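Lin2722 protein (PDB 3DS8) is of uncharacterised function but belongs to the alpha/beta-hydrolase clan and carries a probable catalytic triad, consistent with hydrolase activity. Local coordinates at residues S17-M22 and D97-S102; V128-P133 and E233-F238; P139-M144 and N153-M158; K149-S154 and T199-P204. All coordinates share one frame; numbering follows the deposited sequence.

Overall arrangement
Interactions 1 and 2 occupy the core of the alpha/beta-hydrolase fold, their centres 9 Å apart, and meet on the neighbouring parallel strands 95-101 and 123-130. There Ser-102 N lies 2.8 Å from Ile-130 O and Ser-102 O 2.8 Å from Ser-132 OG, holding the probable nucleophile elbow against the end of strand 123-130. A sulfate ion, probably from the crystallisation liquor, lies beside interaction 1 and may mark a pocket. Interactions 3 and 4 share Asn-153 and Ser-154; their centres lie 9 Å apart and about 25 and 24 Å from that of interaction 1. Both fall within the excursion closed by interaction 2; Pro-133 O packs 3.0 Å from Gln-157 NE2 of interaction 3.

Interaction 1 of 4, residues S17-M22 and D97-S102; sequences SSLDKM and DGVGHS. With SO4 (sulfate ion), chain C.
Leu-19 and His-101 bring the two backbones nearest, with 8.1 Å between their CA atoms, and no hydrogen bond joins the segments. Residues 17-20 form a type I beta turn that leads into helix 20-30, while 97-101 is the end of a central strand. The contact is carried by side chains reaching from the helix start onto one face of that strand. Leu-19 divides its two methyls: CD2 lies over the backbone beside Val-99, 3.9 Å from Val-99 O, and CD1 turns to His-101 CB at 4.2 Å. Met-22, a selenomethionine, comes to the same valine from the next turn. Its CG is anti to the backbone N (chi1 -178°) and the chain stays extended as far as its selenium, so that SE arrives 3.8 Å from Val-99 CG1. That one methyl is thus touched by both apolar side chains, and Leu-8 and Thr-235 also pack on Val-99. The strand runs into the sharp turn at Ser-102, whose positive phi of 54° and Gly-100/Ser-102/Gly-104 spacing fit the nucleophile elbow of alpha/beta hydrolases, with Ser-102 the probable nucleophile of a triad with His-222 and Asp-188. Just before it, the imidazole of His-101 presents an edge to a sulfate ion whose sulfur lies in the ring plane; His-101 CD2 is 2.9 Å from sulfate O1. Ser-18 OG donates a 2.8 Å hydrogen bond to O3 of this sulfate, and Gly-11 N supplies another bond to the ion. The ring of His-226 stacks on His-101.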
loop_
_atom_site.group_PDB
_atom_site.type_symbol
_atom_site.label_atom_id
_atom_site.label_comp_id
_atom_site.label_asym_id
_atom_site.label_seq_id
_atom_site.Cartn_x
_atom_site.Cartn_y
_atom_site.Cartn_z
ATOM N N SER A 17 -5.114 -7.697 12.268
ATOM C CA SER A 17 -5.930 -6.712 13.001
ATOM C C SER A 17 -5.315 -5.326 12.992
ATOM O O SER A 17 -5.915 -4.371 13.479
ATOM C CB SER A 17 -6.054 -7.161 14.456
ATOM O OG SER A 17 -6.854 -8.302 14.497
ATOM N N SER A 18 -4.111 -5.216 12.426
ATOM C CA SER A 18 -3.360 -3.981 12.544
ATOM C C SER A 18 -4.064 -2.762 11.900
ATOM O O SER A 18 -3.827 -1.631 12.324
ATOM C CB SER A 18 -1.997 -4.135 11.902
ATOM O OG SER A 18 -1.102 -4.994 12.616
ATOM N N LEU A 19 -4.826 -2.966 10.826
ATOM C CA LEU A 19 -5.518 -1.851 10.149
ATOM C C LEU A 19 -7.021 -1.816 10.533
ATOM O O LEU A 19 -7.859 -1.288 9.795
ATOM C CB LEU A 19 -5.329 -1.896 8.629
ATOM C CG LEU A 19 -4.021 -1.280 8.138
ATOM C CD1 LEU A 19 -2.765 -2.071 8.639
ATOM C CD2 LEU A 19 -4.001 -1.128 6.564
ATOM N N ASP A 20 -7.353 -2.345 11.698
ATOM C CA ASP A 20 -8.753 -2.331 12.150
ATOM C C ASP A 20 -9.319 -0.934 12.393
ATOM O O ASP A 20 -10.538 -0.753 12.295
ATOM C CB ASP A 20 -8.963 -3.192 13.393
ATOM C CG ASP A 20 -9.130 -4.698 13.065
ATOM O OD1 ASP A 20 -9.201 -5.108 11.875
ATOM O OD2 ASP A 20 -9.218 -5.470 14.017
ATOM N N LYS A 21 -8.494 0.066 12.705
ATOM C CA LYS A 21 -9.096 1.383 12.924
ATOM C C LYS A 21 -9.693 1.847 11.597
ATOM O O LYS A 21 -10.870 2.272 11.529
ATOM C CB LYS A 21 -8.133 2.386 13.491
ATOM C CG LYS A 21 -8.783 3.729 13.831
ATOM C CD LYS A 21 -7.791 4.735 14.345
ATOM C CE LYS A 21 -8.436 6.081 14.731
ATOM N NZ LYS A 21 -7.446 7.102 15.212
HETATM N N MSE A 22 -8.869 1.781 10.569
HETATM C CA MSE A 22 -9.298 2.075 9.203
HETATM C C MSE A 22 -10.481 1.231 8.757
HETATM O O MSE A 22 -11.498 1.751 8.274
HETATM C CB MSE A 22 -8.149 1.845 8.227
HETATM C CG MSE A 22 -8.547 2.181 6.836
HETATM SE SE MSE A 22 -6.970 1.912 5.723
HETATM C CE MSE A 22 -5.911 3.492 6.327
ATOM N N ASP A 97 -8.183 -3.331 -4.786
ATOM C CA ASP A 97 -7.420 -2.196 -4.261
ATOM C C ASP A 97 -6.654 -2.665 -3.021
ATOM O O ASP A 97 -6.999 -3.683 -2.441
ATOM C CB ASP A 97 -8.357 -1.088 -3.889
ATOM C CG ASP A 97 -9.130 -0.580 -5.054
ATOM O OD1 ASP A 97 -8.611 -0.596 -6.172
ATOM O OD2 ASP A 97 -10.253 -0.112 -4.814
ATOM N N GLY A 98 -5.562 -2.015 -2.683
ATOM C CA GLY A 98 -4.798 -2.391 -1.505
ATOM C C GLY A 98 -4.281 -1.197 -0.732
ATOM O O GLY A 98 -3.935 -0.191 -1.317
ATOM N N VAL A 99 -4.277 -1.323 0.583
ATOM C CA VAL A 99 -3.699 -0.354 1.481
ATOM C C VAL A 99 -2.681 -1.114 2.299
ATOM O O VAL A 99 -3.012 -2.115 2.932
ATOM C CB VAL A 99 -4.724 0.239 2.432
ATOM C CG1 VAL A 99 -4.046 1.325 3.305
ATOM C CG2 VAL A 99 -5.926 0.818 1.673
ATOM N N GLY A 100 -1.445 -0.624 2.329
ATOM C CA GLY A 100 -0.392 -1.254 3.099
ATOM C C GLY A 100 0.378 -0.305 4.003
ATOM O O GLY A 100 0.810 0.760 3.560
ATOM N N HIS A 101 0.480 -0.631 5.278
ATOM C CA HIS A 101 1.288 0.156 6.200
ATOM C C HIS A 101 2.725 -0.329 6.071
ATOM O O HIS A 101 2.984 -1.533 6.231
ATOM C CB HIS A 101 0.738 -0.053 7.603
ATOM C CG HIS A 101 1.479 0.644 8.695
ATOM N ND1 HIS A 101 2.035 1.906 8.580
ATOM C CD2 HIS A 101 1.716 0.241 9.972
ATOM C CE1 HIS A 101 2.597 2.229 9.738
ATOM N NE2 HIS A 101 2.413 1.243 10.595
ATOM N N SER A 102 3.629 0.602 5.819
ATOM C CA SER A 102 5.069 0.385 5.841
ATOM C C SER A 102 5.496 -0.780 4.939
ATOM O O SER A 102 5.284 -0.704 3.739
ATOM C CB SER A 102 5.580 0.310 7.294
ATOM O OG SER A 102 7.002 0.533 7.272
HETATM S S SO4 C . 1.545 -2.373 12.158
HETATM O O1 SO4 C . 0.864 -2.345 10.994
HETATM O O2 SO4 C . 2.020 -1.029 12.613
HETATM O O3 SO4 C . 0.681 -2.890 13.238
HETATM O O4 SO4 C . 2.762 -3.232 12.025
#

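Interaction 2 of 4, residues V128-P133 and E233-F238; sequences VAIGSP and EKTYWF
Val-128 and Thr-235 are nearest neighbours across the contact, 7.0 Å between CA atoms, where the short axes of strand 128-130 and helix 233-238 run almost antiparallel (170°) at a closest approach of 10.3 Å. Val-128 meets two positions three residues apart, on the same side of the helix, with its two branches. Its CG1, anti to the backbone N (chi1 -179°), reaches Thr-235 OG1 at 3.6 Å. Its other methyl, CG2, meets Phe-238 CD2 at 3.6 Å, approaching the ring obliquely while the two side chains run alongside with their ends pointing opposite ways. The threonine hydroxyl therefore faces a hydrocarbon group, but its polarity is met inside its own helix, where OG1 is hydrogen-bonded to Ser-231 O one turn back. This bond helps set the rotation of Thr-235 (chi1 -64°). Ile-130, two residues along the strand, comes in at about a right angle and touches the same hydroxyl more loosely, CD1 lying 4.1 Å from Thr-235 OG1. The result is a helix seated on the central sheet of the alpha/beta-hydrolase fold through beta-branched side chains and one aromatic ring. Phe-238 also makes a cation-pi contact with Lys-126 and meets the ring of Phe-242 nearly parallel. Helix 229-240 spans strands 95-101, 123-130 and 173-180, resting on Val-99 and on Leu-175 and Ile-177, while Met-22 of helix 20-30 packs against both Ile-130 and Thr-235.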
loop_
_atom_site.group_PDB
_atom_site.type_symbol
_atom_site.label_atom_id
_atom_site.label_comp_id
_atom_site.label_asym_id
_atom_site.label_seq_id
_atom_site.Cartn_x
_atom_site.Cartn_y
_atom_site.Cartn_z
ATOM N N VAL A 128 -2.471 2.174 -1.923
ATOM C CA VAL A 128 -2.132 3.152 -0.891
ATOM C C VAL A 128 -0.997 2.627 -0.016
ATOM O O VAL A 128 -1.056 1.516 0.564
ATOM C CB VAL A 128 -3.358 3.509 -0.000
ATOM C CG1 VAL A 128 -2.975 4.573 1.067
ATOM C CG2 VAL A 128 -4.548 4.005 -0.829
ATOM N N ALA A 129 0.109 3.386 -0.004
ATOM C CA ALA A 129 1.301 3.022 0.777
ATOM C C ALA A 129 1.498 4.058 1.888
ATOM O O ALA A 129 1.619 5.235 1.588
ATOM C CB ALA A 129 2.546 2.964 -0.151
ATOM N N ILE A 130 1.484 3.615 3.149
ATOM C CA ILE A 130 1.484 4.529 4.295
ATOM C C ILE A 130 2.817 4.331 5.028
ATOM O O ILE A 130 3.027 3.300 5.685
ATOM C CB ILE A 130 0.269 4.281 5.225
ATOM C CG1 ILE A 130 -1.040 4.363 4.428
ATOM C CG2 ILE A 130 0.289 5.256 6.389
ATOM C CD1 ILE A 130 -2.263 4.065 5.255
ATOM N N GLY A 131 3.715 5.318 4.889
ATOM C CA GLY A 131 5.047 5.283 5.510
ATOM C C GLY A 131 5.928 4.135 5.024
ATOM O O GLY A 131 6.671 3.536 5.805
ATOM N N SER A 132 5.878 3.834 3.729
ATOM C CA SER A 132 6.567 2.663 3.199
ATOM C C SER A 132 7.979 3.077 2.821
ATOM O O SER A 132 8.130 4.046 2.077
ATOM C CB SER A 132 5.853 2.076 1.979
ATOM O OG SER A 132 4.542 1.568 2.311
ATOM N N PRO A 133 8.993 2.345 3.302
ATOM C CA PRO A 133 10.360 2.792 3.008
ATOM C C PRO A 133 10.859 2.289 1.645
ATOM O O PRO A 133 11.668 1.350 1.537
ATOM C CB PRO A 133 11.136 2.223 4.189
ATOM C CG PRO A 133 10.399 0.970 4.538
ATOM C CD PRO A 133 8.986 1.212 4.254
ATOM N N GLU A 233 -8.756 9.547 6.417
ATOM C CA GLU A 233 -9.531 10.450 5.536
ATOM C C GLU A 233 -8.983 10.417 4.103
ATOM O O GLU A 233 -9.755 10.313 3.139
ATOM C CB GLU A 233 -9.514 11.874 6.071
ATOM C CG GLU A 233 -10.195 12.026 7.402
ATOM C CD GLU A 233 -9.598 13.171 8.268
ATOM O OE1 GLU A 233 -9.029 14.145 7.709
ATOM O OE2 GLU A 233 -9.716 13.079 9.504
ATOM N N LYS A 234 -7.659 10.489 3.964
ATOM C CA LYS A 234 -7.072 10.538 2.613
ATOM C C LYS A 234 -7.274 9.198 1.880
ATOM O O LYS A 234 -7.543 9.170 0.676
ATOM C CB LYS A 234 -5.613 10.962 2.694
ATOM C CG LYS A 234 -5.041 11.406 1.354
ATOM C CD LYS A 234 -5.487 12.769 0.925
ATOM C CE LYS A 234 -4.946 13.118 -0.468
ATOM N NZ LYS A 234 -5.451 14.427 -1.007
ATOM N N THR A 235 -7.141 8.101 2.633
ATOM C CA THR A 235 -7.321 6.778 2.120
ATOM C C THR A 235 -8.773 6.575 1.671
ATOM O O THR A 235 -9.039 6.077 0.579
ATOM C CB THR A 235 -6.841 5.700 3.151
ATOM O OG1 THR A 235 -5.427 5.847 3.353
ATOM C CG2 THR A 235 -7.079 4.309 2.631
ATOM N N TYR A 236 -9.731 6.930 2.530
ATOM C CA TYR A 236 -11.126 6.888 2.114
ATOM C C TYR A 236 -11.337 7.660 0.833
ATOM O O TYR A 236 -11.953 7.144 -0.111
ATOM C CB TYR A 236 -12.043 7.440 3.206
ATOM C CG TYR A 236 -13.446 7.653 2.716
ATOM C CD1 TYR A 236 -14.354 6.550 2.564
ATOM C CD2 TYR A 236 -13.881 8.921 2.363
ATOM C CE1 TYR A 236 -15.603 6.738 2.120
ATOM C CE2 TYR A 236 -15.146 9.118 1.875
ATOM C CZ TYR A 236 -16.006 8.026 1.755
ATOM O OH TYR A 236 -17.286 8.243 1.321
ATOM N N TRP A 237 -10.856 8.909 0.804
ATOM C CA TRP A 237 -10.994 9.752 -0.386
ATOM C C TRP A 237 -10.450 9.055 -1.617
ATOM O O TRP A 237 -11.097 9.046 -2.647
ATOM C CB TRP A 237 -10.285 11.098 -0.191
ATOM C CG TRP A 237 -10.181 11.882 -1.453
ATOM C CD1 TRP A 237 -11.134 12.630 -2.007
ATOM C CD2 TRP A 237 -9.049 11.974 -2.295
ATOM N NE1 TRP A 237 -10.689 13.181 -3.184
ATOM C CE2 TRP A 237 -9.407 12.800 -3.380
ATOM C CE3 TRP A 237 -7.761 11.448 -2.248
ATOM C CZ2 TRP A 237 -8.538 13.088 -4.399
ATOM C CZ3 TRP A 237 -6.906 11.752 -3.268
ATOM C CH2 TRP A 237 -7.303 12.585 -4.313
ATOM N N PHE A 238 -9.241 8.480 -1.507
ATOM C CA PHE A 238 -8.625 7.857 -2.667
ATOM C C PHE A 238 -9.400 6.619 -3.116
ATOM O O PHE A 238 -9.610 6.384 -4.312
ATOM C CB PHE A 238 -7.202 7.489 -2.307
ATOM C CG PHE A 238 -6.344 7.135 -3.472
ATOM C CD1 PHE A 238 -6.002 8.106 -4.411
ATOM C CD2 PHE A 238 -5.844 5.845 -3.619
ATOM C CE1 PHE A 238 -5.106 7.794 -5.454
ATOM C CE2 PHE A 238 -4.980 5.527 -4.640
ATOM C CZ PHE A 238 -4.608 6.497 -5.551
#

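Interaction 3 of 4, residues P139-M144 and N153-M158; sequences PNDNGM and NSTPQM
Asp-141 meets Asn-153 through its CB and OD1, and Thr-155 through OD2. CB sits 3.5 Å from the backbone oxygen Asn-153 O, and CG then leads out alongside the asparagine side chain, the two pointing the same way with carboxylate and amide planes 59° apart. One tip oxygen, OD1, accepts from Asn-153 ND2 at 3.1 Å. The N-H comes from above the carboxylate plane, 65° out of it, while OD1 lies close to the plane of the amide itself. The other oxygen, OD2, touches the methyl Thr-155 CG2 at 3.7 Å, the two side chains crossing at about a right angle. At the backbone, Asn-153 N donates to Asp-141 O at 3.2 Å, so backbone and side chain of one residue grip backbone and side chain of the other. Thr-155 in turn caps helix 156-163, its OG1 accepting from Met-158 N at 3.3 Å. Asn-135 binds Asn-153 O and Thr-155 N, tying this link to its own loop. Near the surface of the fold, the weak 139-142 helix is thus joined to the start of helix 156-163 by two modest bonds acting together; the side-chain one, off the carboxylate plane, is probably short of ideal strength, and the carboxylate probably keeps its charge.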
loop_
_atom_site.group_PDB
_atom_site.type_symbol
_atom_site.label_atom_id
_atom_site.label_comp_id
_atom_site.label_asym_id
_atom_site.label_seq_id
_atom_site.Cartn_x
_atom_site.Cartn_y
_atom_site.Cartn_z
ATOM N N PRO A 139 19.304 7.750 6.455
ATOM C CA PRO A 139 19.140 9.170 6.077
ATOM C C PRO A 139 20.146 9.626 5.050
ATOM O O PRO A 139 19.833 10.492 4.249
ATOM C CB PRO A 139 19.338 9.944 7.388
ATOM C CG PRO A 139 19.642 8.947 8.423
ATOM C CD PRO A 139 19.514 7.567 7.893
ATOM N N ASN A 140 21.348 9.053 5.074
ATOM C CA ASN A 140 22.355 9.371 4.042
ATOM C C ASN A 140 21.947 9.036 2.601
ATOM O O ASN A 140 22.405 9.720 1.667
ATOM C CB ASN A 140 23.683 8.696 4.356
ATOM C CG ASN A 140 24.333 9.241 5.604
ATOM O OD1 ASN A 140 24.106 10.402 5.991
ATOM N ND2 ASN A 140 25.175 8.420 6.235
ATOM N N ASP A 141 21.107 8.019 2.410
ATOM C CA ASP A 141 20.650 7.605 1.101
ATOM C C ASP A 141 19.491 8.515 0.613
ATOM O O ASP A 141 19.144 8.504 -0.566
ATOM C CB ASP A 141 20.149 6.158 1.124
ATOM C CG ASP A 141 21.250 5.131 1.302
ATOM O OD1 ASP A 141 22.442 5.461 1.059
ATOM O OD2 ASP A 141 20.907 3.970 1.657
ATOM N N ASN A 142 18.865 9.221 1.548
ATOM C CA ASN A 142 17.621 9.929 1.265
ATOM C C ASN A 142 17.695 11.444 1.338
ATOM O O ASN A 142 17.135 12.152 0.476
ATOM C CB ASN A 142 16.538 9.347 2.173
ATOM C CG ASN A 142 16.185 7.927 1.761
ATOM O OD1 ASN A 142 15.597 7.736 0.701
ATOM N ND2 ASN A 142 16.657 6.910 2.521
ATOM N N GLY A 143 18.355 11.952 2.370
ATOM C CA GLY A 143 18.496 13.389 2.507
ATOM C C GLY A 143 17.223 14.088 2.961
ATOM O O GLY A 143 16.326 13.476 3.574
HETATM N N MSE A 144 17.167 15.401 2.716
HETATM C CA MSE A 144 16.114 16.217 3.290
HETATM C C MSE A 144 15.410 17.120 2.284
HETATM O O MSE A 144 14.630 17.983 2.700
HETATM C CB MSE A 144 16.731 17.119 4.366
HETATM C CG MSE A 144 17.465 16.359 5.437
HETATM SE SE MSE A 144 18.198 17.544 6.783
HETATM C CE MSE A 144 18.592 19.117 5.647
ATOM N N ASN A 153 21.368 8.286 -2.819
ATOM C CA ASN A 153 21.840 6.954 -3.208
ATOM C C ASN A 153 20.658 6.017 -3.288
ATOM O O ASN A 153 19.869 5.970 -2.352
ATOM C CB ASN A 153 22.827 6.420 -2.196
ATOM C CG ASN A 153 23.378 5.065 -2.575
ATOM O OD1 ASN A 153 23.885 4.871 -3.702
ATOM N ND2 ASN A 153 23.279 4.102 -1.648
ATOM N N SER A 154 20.504 5.305 -4.399
ATOM C CA SER A 154 19.414 4.332 -4.513
ATOM C C SER A 154 19.866 3.005 -3.981
ATOM O O SER A 154 20.929 2.510 -4.371
ATOM C CB SER A 154 18.965 4.128 -5.967
ATOM O OG SER A 154 18.619 5.373 -6.524
ATOM N N THR A 155 19.027 2.410 -3.146
ATOM C CA THR A 155 19.217 1.061 -2.675
ATOM C C THR A 155 18.857 0.015 -3.757
ATOM O O THR A 155 18.208 0.351 -4.746
ATOM C CB THR A 155 18.322 0.814 -1.459
ATOM O OG1 THR A 155 16.955 0.968 -1.872
ATOM C CG2 THR A 155 18.655 1.805 -0.322
ATOM N N PRO A 156 19.301 -1.249 -3.581
ATOM C CA PRO A 156 18.893 -2.341 -4.457
ATOM C C PRO A 156 17.382 -2.477 -4.625
ATOM O O PRO A 156 16.908 -2.762 -5.729
ATOM C CB PRO A 156 19.504 -3.576 -3.784
ATOM C CG PRO A 156 20.747 -3.047 -3.136
ATOM C CD PRO A 156 20.332 -1.696 -2.614
ATOM N N GLN A 157 16.619 -2.245 -3.560
ATOM C CA GLN A 157 15.172 -2.292 -3.683
ATOM C C GLN A 157 14.665 -1.207 -4.644
ATOM O O GLN A 157 13.859 -1.490 -5.546
ATOM C CB GLN A 157 14.522 -2.155 -2.297
ATOM C CG GLN A 157 13.013 -2.051 -2.326
ATOM C CD GLN A 157 12.449 -1.997 -0.915
ATOM O OE1 GLN A 157 12.299 -3.023 -0.250
ATOM N NE2 GLN A 157 12.207 -0.783 -0.428
HETATM N N MSE A 158 15.129 0.034 -4.452
HETATM C CA MSE A 158 14.772 1.106 -5.374
HETATM C C MSE A 158 15.208 0.789 -6.772
HETATM O O MSE A 158 14.517 1.111 -7.720
HETATM C CB MSE A 158 15.399 2.452 -5.008
HETATM C CG MSE A 158 14.712 3.229 -4.040
HETATM SE SE MSE A 158 12.885 3.690 -4.609
HETATM C CE MSE A 158 13.064 4.985 -6.085
#

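Interaction 4 of 4, residues K149-S154 and T199-P204; sequences KKLPNS and TRLFMP
Leu-201 fills the centre of this contact, each of its methyls meeting a different part of the 149-154 loop. CD2 lies against the peptide of Lys-149, 3.3 Å from Lys-149 O, a close methyl-to-carbonyl approach. CD1 reaches Leu-151 CG at 3.7 Å and also touches Leu-151 CD1 at 3.9 Å and Lys-150 CA at 4.1 Å. The two leucine side chains cross obliquely. In Leu-201 the CG is anti to the carbonyl carbon (chi1 -54°); together with a chi2 of -174° this brings CD1 and CD2 to the loop, and no hydrogen bond crosses. Behind Leu-201, a short 3-10 turn is held by Thr-199 O, which accepts from Phe-202 N and, at 2.8 Å, from Met-203 N. From that turn Arg-200 reaches toward the loop: its NH1 binds Leu-146 O and Phe-148 O, and its NH2 forms a salt bridge with Glu-212. The NH1 bonds tie the turn to the chain just before the loop. Lys-149 NZ, bound to Tyr-253 OH and Ser-147 O, stays 5.8 Å from Arg-200 NH1. Both leucines rest on Met-158 of helix 156-163, so the contact joins the loop ahead of that helix to the connection between helix 193-196 and strand 209-216, with Phe-202 touching Phe-161 of helix 156-163 and Thr-109 and Glu-113 of helix 103-114.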
loop_
_atom_site.group_PDB
_atom_site.type_symbol
_atom_site.label_atom_id
_atom_site.label_comp_id
_atom_site.label_asym_id
_atom_site.label_seq_id
_atom_site.Cartn_x
_atom_site.Cartn_y
_atom_site.Cartn_z
ATOM N N LYS A 149 14.403 15.251 -7.208
ATOM C CA LYS A 149 14.238 14.617 -8.519
ATOM C C LYS A 149 15.048 13.335 -8.612
ATOM O O LYS A 149 14.871 12.593 -9.554
ATOM C CB LYS A 149 14.750 15.535 -9.637
ATOM C CG LYS A 149 14.241 16.974 -9.593
ATOM C CD LYS A 149 12.836 17.072 -10.075
ATOM C CE LYS A 149 12.362 18.549 -10.068
ATOM N NZ LYS A 149 11.879 18.981 -8.697
ATOM N N LYS A 150 15.978 13.121 -7.677
ATOM C CA LYS A 150 16.791 11.911 -7.578
ATOM C C LYS A 150 17.157 11.699 -6.116
ATOM O O LYS A 150 17.098 12.632 -5.298
ATOM C CB LYS A 150 18.084 12.006 -8.384
ATOM C CG LYS A 150 18.938 13.171 -8.039
ATOM C CD LYS A 150 20.375 13.049 -8.625
ATOM C CE LYS A 150 20.494 13.392 -10.113
ATOM N NZ LYS A 150 21.909 13.897 -10.497
ATOM N N LEU A 151 17.554 10.481 -5.781
ATOM C CA LEU A 151 17.988 10.170 -4.422
ATOM C C LEU A 151 19.495 10.314 -4.288
ATOM O O LEU A 151 20.236 10.020 -5.231
ATOM C CB LEU A 151 17.576 8.760 -4.022
ATOM C CG LEU A 151 16.061 8.511 -4.101
ATOM C CD1 LEU A 151 15.839 6.999 -4.310
ATOM C CD2 LEU A 151 15.375 9.018 -2.850
ATOM N N PRO A 152 19.957 10.766 -3.111
ATOM C CA PRO A 152 21.379 10.732 -2.816
ATOM C C PRO A 152 22.041 9.396 -3.138
ATOM O O PRO A 152 23.140 9.365 -3.697
ATOM C CB PRO A 152 21.417 11.058 -1.310
ATOM C CG PRO A 152 20.274 12.032 -1.148
ATOM C CD PRO A 152 19.192 11.403 -2.024
ATOM N N ASN A 153 21.368 8.286 -2.819
ATOM C CA ASN A 153 21.840 6.954 -3.208
ATOM C C ASN A 153 20.658 6.017 -3.288
ATOM O O ASN A 153 19.869 5.970 -2.352
ATOM C CB ASN A 153 22.827 6.420 -2.196
ATOM C CG ASN A 153 23.378 5.065 -2.575
ATOM O OD1 ASN A 153 23.885 4.871 -3.702
ATOM N ND2 ASN A 153 23.279 4.102 -1.648
ATOM N N SER A 154 20.504 5.305 -4.399
ATOM C CA SER A 154 19.414 4.332 -4.513
ATOM C C SER A 154 19.866 3.005 -3.981
ATOM O O SER A 154 20.929 2.510 -4.371
ATOM C CB SER A 154 18.965 4.128 -5.967
ATOM O OG SER A 154 18.619 5.373 -6.524
ATOM N N THR A 199 8.537 6.612 -4.478
ATOM C CA THR A 199 7.622 6.315 -5.575
ATOM C C THR A 199 7.596 7.403 -6.646
ATOM O O THR A 199 7.301 7.117 -7.796
ATOM C CB THR A 199 6.184 6.086 -5.047
ATOM O OG1 THR A 199 5.940 6.939 -3.917
ATOM C CG2 THR A 199 5.998 4.596 -4.614
ATOM N N ARG A 200 7.917 8.643 -6.268
ATOM C CA ARG A 200 7.978 9.754 -7.226
ATOM C C ARG A 200 8.895 9.476 -8.408
ATOM O O ARG A 200 8.733 10.052 -9.493
ATOM C CB ARG A 200 8.545 10.962 -6.449
ATOM C CG ARG A 200 8.613 12.190 -7.124
ATOM C CD ARG A 200 9.340 13.163 -6.215
ATOM N NE ARG A 200 8.517 13.576 -5.078
ATOM C CZ ARG A 200 8.811 14.635 -4.322
ATOM N NH1 ARG A 200 9.866 15.370 -4.612
ATOM N NH2 ARG A 200 8.045 14.979 -3.297
ATOM N N LEU A 201 9.867 8.601 -8.197
ATOM C CA LEU A 201 10.881 8.313 -9.200
ATOM C C LEU A 201 10.550 7.159 -10.149
ATOM O O LEU A 201 11.304 6.917 -11.098
ATOM C CB LEU A 201 12.221 8.086 -8.516
ATOM C CG LEU A 201 12.641 9.245 -7.580
ATOM C CD1 LEU A 201 13.985 9.015 -7.077
ATOM C CD2 LEU A 201 12.559 10.623 -8.256
ATOM N N PHE A 202 9.426 6.483 -9.938
ATOM C CA PHE A 202 9.054 5.383 -10.812
ATOM C C PHE A 202 7.558 5.243 -11.092
ATOM O O PHE A 202 7.187 4.646 -12.115
ATOM C CB PHE A 202 9.691 4.047 -10.322
ATOM C CG PHE A 202 9.198 3.543 -8.993
ATOM C CD1 PHE A 202 8.162 2.624 -8.927
ATOM C CD2 PHE A 202 9.806 3.922 -7.799
ATOM C CE1 PHE A 202 7.725 2.140 -7.746
ATOM C CE2 PHE A 202 9.361 3.422 -6.602
ATOM C CZ PHE A 202 8.323 2.535 -6.562
HETATM N N MSE A 203 6.695 5.834 -10.258
HETATM C CA MSE A 203 5.272 5.712 -10.534
HETATM C C MSE A 203 4.714 6.723 -11.560
HETATM O O MSE A 203 3.920 6.335 -12.438
HETATM C CB MSE A 203 4.476 5.714 -9.244
HETATM C CG MSE A 203 4.752 4.502 -8.415
HETATM SE SE MSE A 203 4.154 2.864 -9.378
HETATM C CE MSE A 203 4.045 1.650 -7.822
ATOM N N PRO A 204 5.100 8.004 -11.472
ATOM C CA PRO A 204 4.593 8.941 -12.493
ATOM C C PRO A 204 4.875 8.485 -13.932
ATOM O O PRO A 204 5.980 8.113 -14.229
ATOM C CB PRO A 204 5.363 10.232 -12.201
ATOM C CG PRO A 204 5.718 10.125 -10.722
ATOM C CD PRO A 204 5.913 8.684 -10.443
#